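Side-chain contacts in glutathione S-transferase (Bombyx mori, PDB 3AY8), which probably transfers glutathione to electrophilic compounds, as a dimeric cytosolic enzyme of the glutathione transferase fold: residues T161-Y164 with A165-S169; K188-L191 with L192-G195; D133-S136 with T137-F140. One frame throughout, in Å; residues are numbered along the deposited sequence.

Contact 1 (T161-Y164 with A165-S169); sequences TSIY and ASMSS
Tyr164 and Ser168 meet one turn apart on helix 158-173, and two different parts of the tyrosine are used. The ring comes obliquely past the serine, with Tyr164 CE1 3.9 Å from Ser168 CB, because CG stands anti to the backbone N (chi1 173°) and carries the ring out from the helix. Ser168 N donates to Tyr164 O at 2.8 Å. Ser168 OG is turned back over the helix, between its own N and carbonyl carbon (chi1 63°), and this brings it near the carbonyls of both Tyr164 and Ala165. The hydroxyl is also bonded to Asn199. Ser169 OG donates to Ala165 O at 2.6 Å, in the carbonyl plane, and Arg16 bonds to both of these oxygens. On another flank Ile163 CG2 lies 4.2 Å from Met167 CG, and the methionine, bent at chi2 and chi3, leads its sulfur away from the isoleucine. At the far end of its ring Tyr164 OH bonds to Glu200, while Ser166 OG, close to the helix backbone, bonds to Asp103. This buried stretch of the helix thus carries several hydroxyls whose polarity is met by its own carbonyls and by polar side chains of the helices packed round it.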
loop_
_atom_site.group_PDB
_atom_site.type_symbol
_atom_site.label_atom_id
_atom_site.label_comp_id
_atom_site.label_asym_id
_atom_site.label_seq_id
_atom_site.Cartn_x
_atom_site.Cartn_y
_atom_site.Cartn_z
ATOM N N THR A 161 12.265 -2.783 7.995
ATOM C CA THR A 161 13.109 -2.549 6.820
ATOM C C THR A 161 12.420 -1.639 5.788
ATOM O O THR A 161 13.043 -0.721 5.265
ATOM C CB THR A 161 13.643 -3.854 6.201
ATOM O OG1 THR A 161 12.579 -4.792 6.060
ATOM C CG2 THR A 161 14.728 -4.469 7.120
ATOM N N SER A 162 11.128 -1.867 5.532
ATOM C CA SER A 162 10.383 -1.036 4.578
ATOM C C SER A 162 10.200 0.401 5.079
ATOM O O SER A 162 10.444 1.365 4.347
ATOM C CB SER A 162 9.016 -1.669 4.278
ATOM O OG SER A 162 9.174 -2.823 3.453
ATOM N N ILE A 163 9.750 0.541 6.326
ATOM C CA ILE A 163 9.503 1.860 6.904
ATOM C C ILE A 163 10.824 2.630 7.109
ATOM O O ILE A 163 10.878 3.832 6.904
ATOM C CB ILE A 163 8.633 1.760 8.192
ATOM C CG1 ILE A 163 7.240 1.203 7.819
ATOM C CG2 ILE A 163 8.475 3.115 8.860
ATOM C CD1 ILE A 163 6.276 0.977 9.020
ATOM N N TYR A 164 11.897 1.918 7.447
ATOM C CA TYR A 164 13.226 2.528 7.487
ATOM C C TYR A 164 13.658 3.061 6.103
ATOM O O TYR A 164 14.173 4.184 5.995
ATOM C CB TYR A 164 14.249 1.559 8.100
ATOM C CG TYR A 164 15.693 2.009 8.037
ATOM C CD1 TYR A 164 16.058 3.319 8.384
ATOM C CD2 TYR A 164 16.704 1.110 7.666
ATOM C CE1 TYR A 164 17.380 3.737 8.326
ATOM C CE2 TYR A 164 18.040 1.509 7.622
ATOM C CZ TYR A 164 18.366 2.835 7.946
ATOM O OH TYR A 164 19.674 3.252 7.918
ATOM N N ALA A 165 13.422 2.286 5.046
ATOM C CA ALA A 165 13.749 2.743 3.689
ATOM C C ALA A 165 12.998 4.031 3.344
ATOM O O ALA A 165 13.569 4.969 2.759
ATOM C CB ALA A 165 13.457 1.644 2.654
ATOM N N SER A 166 11.721 4.080 3.725
ATOM C CA SER A 166 10.908 5.276 3.516
ATOM C C SER A 166 11.419 6.472 4.342
ATOM O O SER A 166 11.706 7.547 3.785
ATOM C CB SER A 166 9.446 4.979 3.859
ATOM O OG SER A 166 8.864 4.093 2.910
ATOM N N MET A 167 11.526 6.276 5.657
ATOM C CA MET A 167 11.946 7.338 6.587
ATOM C C MET A 167 13.344 7.885 6.284
ATOM O O MET A 167 13.570 9.085 6.354
ATOM C CB MET A 167 11.900 6.843 8.045
ATOM C CG MET A 167 10.513 6.790 8.640
ATOM S SD MET A 167 9.612 8.346 8.492
ATOM C CE MET A 167 10.712 9.550 9.272
ATOM N N SER A 168 14.276 7.006 5.942
ATOM C CA SER A 168 15.634 7.452 5.588
ATOM C C SER A 168 15.623 8.362 4.353
ATOM O O SER A 168 16.435 9.289 4.249
ATOM C CB SER A 168 16.581 6.256 5.415
ATOM O OG SER A 168 16.176 5.412 4.351
ATOM N N SER A 169 14.680 8.119 3.442
ATOM C CA SER A 169 14.500 8.940 2.248
ATOM C C SER A 169 14.139 10.401 2.572
ATOM O O SER A 169 14.805 11.328 2.094
ATOM C CB SER A 169 13.425 8.325 1.349
ATOM O OG SER A 169 13.723 6.964 1.081
#

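Contact 2 (K188-L191 with L192-G195)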
loop_
_atom_site.group_PDB
_atom_site.type_symbol
_atom_site.label_atom_id
_atom_site.label_comp_id
_atom_site.label_asym_id
_atom_site.label_seq_id
_atom_site.Cartn_x
_atom_site.Cartn_y
_atom_site.Cartn_z
ATOM N N LYS A 188 17.822 5.498 15.076
ATOM C CA LYS A 188 19.156 5.101 15.558
ATOM C C LYS A 188 19.257 3.584 15.683
ATOM O O LYS A 188 20.281 3.008 15.347
ATOM C CB LYS A 188 19.458 5.723 16.917
ATOM C CG LYS A 188 19.451 7.227 16.944
ATOM C CD LYS A 188 19.561 7.691 18.389
ATOM C CE LYS A 188 19.532 9.213 18.489
ATOM N NZ LYS A 188 19.121 9.612 19.861
ATOM N N ASP A 189 18.201 2.934 16.165
ATOM C CA ASP A 189 18.182 1.466 16.195
ATOM C C ASP A 189 18.241 0.852 14.792
ATOM O O ASP A 189 18.831 -0.214 14.607
ATOM C CB ASP A 189 16.967 0.942 16.949
ATOM C CG ASP A 189 17.139 1.020 18.458
ATOM O OD1 ASP A 189 18.296 1.019 18.935
ATOM O OD2 ASP A 189 16.114 1.106 19.159
ATOM N N CYS A 190 17.626 1.524 13.810
ATOM C CA CYS A 190 17.673 1.062 12.417
ATOM C C CYS A 190 19.103 0.988 11.848
ATOM O O CYS A 190 19.366 0.188 10.963
ATOM C CB CYS A 190 16.773 1.906 11.517
ATOM S SG CYS A 190 14.995 1.617 11.778
ATOM N N LEU A 191 20.020 1.811 12.362
ATOM C CA LEU A 191 21.448 1.743 11.954
ATOM C C LEU A 191 22.100 0.403 12.264
ATOM O O LEU A 191 23.108 0.058 11.661
ATOM C CB LEU A 191 22.274 2.879 12.571
ATOM C CG LEU A 191 21.910 4.286 12.089
ATOM C CD1 LEU A 191 22.508 5.340 13.039
ATOM C CD2 LEU A 191 22.371 4.509 10.653
ATOM N N LEU A 192 21.515 -0.351 13.192
ATOM C CA LEU A 192 21.995 -1.689 13.531
ATOM C C LEU A 192 21.499 -2.755 12.557
ATOM O O LEU A 192 22.010 -3.874 12.562
ATOM C CB LEU A 192 21.530 -2.095 14.930
ATOM C CG LEU A 192 21.673 -1.192 16.152
ATOM C CD1 LEU A 192 20.771 -1.762 17.238
ATOM C CD2 LEU A 192 23.106 -1.120 16.645
ATOM N N LEU A 193 20.490 -2.431 11.746
ATOM C CA LEU A 193 19.931 -3.407 10.799
ATOM C C LEU A 193 20.967 -3.822 9.753
ATOM O O LEU A 193 21.784 -2.990 9.321
ATOM C CB LEU A 193 18.675 -2.868 10.093
ATOM C CG LEU A 193 17.399 -2.590 10.899
ATOM C CD1 LEU A 193 16.388 -1.780 10.051
ATOM C CD2 LEU A 193 16.759 -3.880 11.431
ATOM N N PRO A 194 20.943 -5.108 9.338
ATOM C CA PRO A 194 21.849 -5.507 8.256
ATOM C C PRO A 194 21.613 -4.637 7.011
ATOM O O PRO A 194 20.467 -4.368 6.641
ATOM C CB PRO A 194 21.453 -6.968 7.988
ATOM C CG PRO A 194 20.852 -7.448 9.302
ATOM C CD PRO A 194 20.158 -6.245 9.866
ATOM N N GLY A 195 22.698 -4.163 6.410
ATOM C CA GLY A 195 22.620 -3.355 5.201
ATOM C C GLY A 195 22.141 -1.922 5.378
ATOM O O GLY A 195 21.817 -1.257 4.400
HETATM O O HOH W 1 23.937 -2.014 10.446
#
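Cys190 and Leu193 pack against each other round a tight turn, Leu193 CD1 lying 4.0 Å from Cys190 CB and 4.1 Å from SG. Both residues adopt a similar first torsion, with SG and CG beside the backbone N (chi1 -72° for Cys190, -66° for Leu193), and the leucine branch is thereby laid over the cysteine's backbone: Leu193 CG is 3.4 Å from Cys190 O. The buried pair faces Tyr164, while Leu193 also reaches Trp85 and Pro156. Asp189 and Leu192 form a second pair, side by side and pointing the same way. Here Asp189 OD1 lies 4.1 Å from Leu192 CD1, and the leucine lies mainly along the aspartate's carbonyl, with CG 3.4 Å from Asp189 O. Two amides close the backbone: Leu192 N donates to Asp189 O, and Leu193 N to Cys190 O at 3.0 Å, each from above the carbonyl plane. A water gives protons to both Leu191 O and Leu193 O, bridging two carbonyls of the turn. Cys190 to Leu193 is a type I beta turn; it leads from the end of helix 181-190 through Pro194 to Gly195, the N-cap residue of helix 196-213, in the all-helical C-terminal domain of the glutathione transferase fold.

Contact 3 (D133-S136 with T137-F140)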
loop_
_atom_site.group_PDB
_atom_site.type_symbol
_atom_site.label_atom_id
_atom_site.label_comp_id
_atom_site.label_asym_id
_atom_site.label_seq_id
_atom_site.Cartn_x
_atom_site.Cartn_y
_atom_site.Cartn_z
ATOM N N ASP A 133 0.403 16.992 5.788
ATOM C CA ASP A 133 -0.114 15.659 5.477
ATOM C C ASP A 133 0.896 14.594 5.908
ATOM O O ASP A 133 0.537 13.648 6.608
ATOM C CB ASP A 133 -0.422 15.550 3.981
ATOM C CG ASP A 133 -1.426 14.440 3.658
ATOM O OD1 ASP A 133 -2.097 13.916 4.583
ATOM O OD2 ASP A 133 -1.521 14.082 2.467
ATOM N N LEU A 134 2.159 14.775 5.521
ATOM C CA LEU A 134 3.206 13.854 5.927
ATOM C C LEU A 134 3.380 13.831 7.453
ATOM O O LEU A 134 3.493 12.770 8.041
ATOM C CB LEU A 134 4.548 14.169 5.238
ATOM C CG LEU A 134 5.736 13.285 5.666
ATOM C CD1 LEU A 134 5.471 11.774 5.481
ATOM C CD2 LEU A 134 7.031 13.696 4.952
ATOM N N ASN A 135 3.403 15.005 8.076
ATOM C CA ASN A 135 3.553 15.095 9.530
ATOM C C ASN A 135 2.447 14.377 10.308
ATOM O O ASN A 135 2.711 13.773 11.342
ATOM C CB ASN A 135 3.725 16.563 9.966
ATOM C CG ASN A 135 5.170 17.052 9.825
ATOM O OD1 ASN A 135 5.433 18.254 9.676
ATOM N ND2 ASN A 135 6.110 16.127 9.879
ATOM N N SER A 136 1.220 14.385 9.781
ATOM C CA SER A 136 0.134 13.617 10.379
ATOM C C SER A 136 0.405 12.094 10.339
ATOM O O SER A 136 0.096 11.355 11.299
ATOM C CB SER A 136 -1.186 13.950 9.670
ATOM O OG SER A 136 -2.175 12.990 10.000
ATOM N N THR A 137 0.986 11.635 9.230
ATOM C CA THR A 137 1.378 10.230 9.095
ATOM C C THR A 137 2.572 9.912 9.987
ATOM O O THR A 137 2.607 8.858 10.627
ATOM C CB THR A 137 1.620 9.862 7.615
ATOM O OG1 THR A 137 0.344 9.808 6.970
ATOM C CG2 THR A 137 2.304 8.479 7.480
ATOM N N LEU A 138 3.524 10.847 10.082
ATOM C CA LEU A 138 4.636 10.656 11.030
ATOM C C LEU A 138 4.165 10.532 12.476
ATOM O O LEU A 138 4.736 9.774 13.266
ATOM C CB LEU A 138 5.681 11.776 10.903
ATOM C CG LEU A 138 6.407 11.872 9.547
ATOM C CD1 LEU A 138 7.531 12.904 9.614
ATOM C CD2 LEU A 138 6.933 10.495 9.099
ATOM N N SER A 139 3.135 11.297 12.829
ATOM C CA SER A 139 2.605 11.265 14.187
ATOM C C SER A 139 2.061 9.883 14.552
ATOM O O SER A 139 2.261 9.408 15.662
ATOM C CB SER A 139 1.528 12.342 14.370
ATOM O OG SER A 139 1.022 12.283 15.689
ATOM N N PHE A 140 1.386 9.253 13.595
ATOM C CA PHE A 140 0.883 7.890 13.727
ATOM C C PHE A 140 2.032 6.905 13.912
ATOM O O PHE A 140 1.977 6.049 14.789
ATOM C CB PHE A 140 0.083 7.511 12.487
ATOM C CG PHE A 140 -1.391 7.466 12.700
ATOM C CD1 PHE A 140 -2.047 6.243 12.799
ATOM C CD2 PHE A 140 -2.134 8.641 12.789
ATOM C CE1 PHE A 140 -3.427 6.188 12.992
ATOM C CE2 PHE A 140 -3.516 8.601 12.984
ATOM C CZ PHE A 140 -4.165 7.374 13.078
#
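Leu134 and Leu138 form an apolar i to i+4 pair within helix 128-147, on the side of that helix turned into the C-terminal helical domain. Their side chains cross obliquely, Leu134 CD1 lying 4.1 Å from Leu138 CD2. The two leucines reach this meeting by different torsions: in Leu134 CG is opposite the backbone N (chi1 177°), whereas in Leu138 it is opposite the carbonyl carbon (chi1 -63°), which lays the second side chain back along the preceding turn. Leu138 CG accordingly comes to 3.4 Å from Leu134 O. That same oxygen accepts Leu138 N at 2.8 Å, nearly along the C=O axis, and Ser139 N bonds to Asn135 O at 2.9 Å. The bonds on the remaining flank are weak: Thr137 N is 3.3 Å from Asp133 O, and Phe140 N is 3.4 Å from Ser136 O. Ser136 O also lies at the edge of the Phe140 ring, near its plane, 3.8 Å from CD2. Away from the leucines, Asp133 and Thr137 turn their polar ends to one lysine, Lys110: Asp133 OD1 makes a salt bridge with it and Thr137 OG1 a hydrogen bond. With an alanine in place of Leu138, Leu134 would probably be left without its neighbour one turn on, and a gap would be likely to open against Leu107, Met167 and Trp175. Around the helix, Ile114 of helix 90-120 meets Leu134 and Leu107 meets Leu138, while Ile170 of helix 158-173 packs on Leu134 and Trp175 of the following loop touches both leucines. Phe140 looks elsewhere, packing on Gln52 of the second subunit, so one residue of this piece of helix reaches the other subunit, while the leucines face the domain interior.

Contact 3 comes first along the chain, on helix 128-147, then contact 1 on helix 158-173, then contact 2 at the end of helix 181-190, all in the C-terminal helical domain. Contact 1 is the middle one in space too. Its centre is about 11 Å from that of contact 2 and about 14 Å from that of contact 3, and it touches both: Tyr164 CD1 lies 3.5 Å from Cys190 CB, and Met167 SD lies 3.5 Å from Leu138 CD2. Contacts 2 and 3 stay about 12 Å apart at their nearest atoms. Helix 158-173 therefore touches both, and its buried side chains connect the two partly exposed contacts, which do not touch each other.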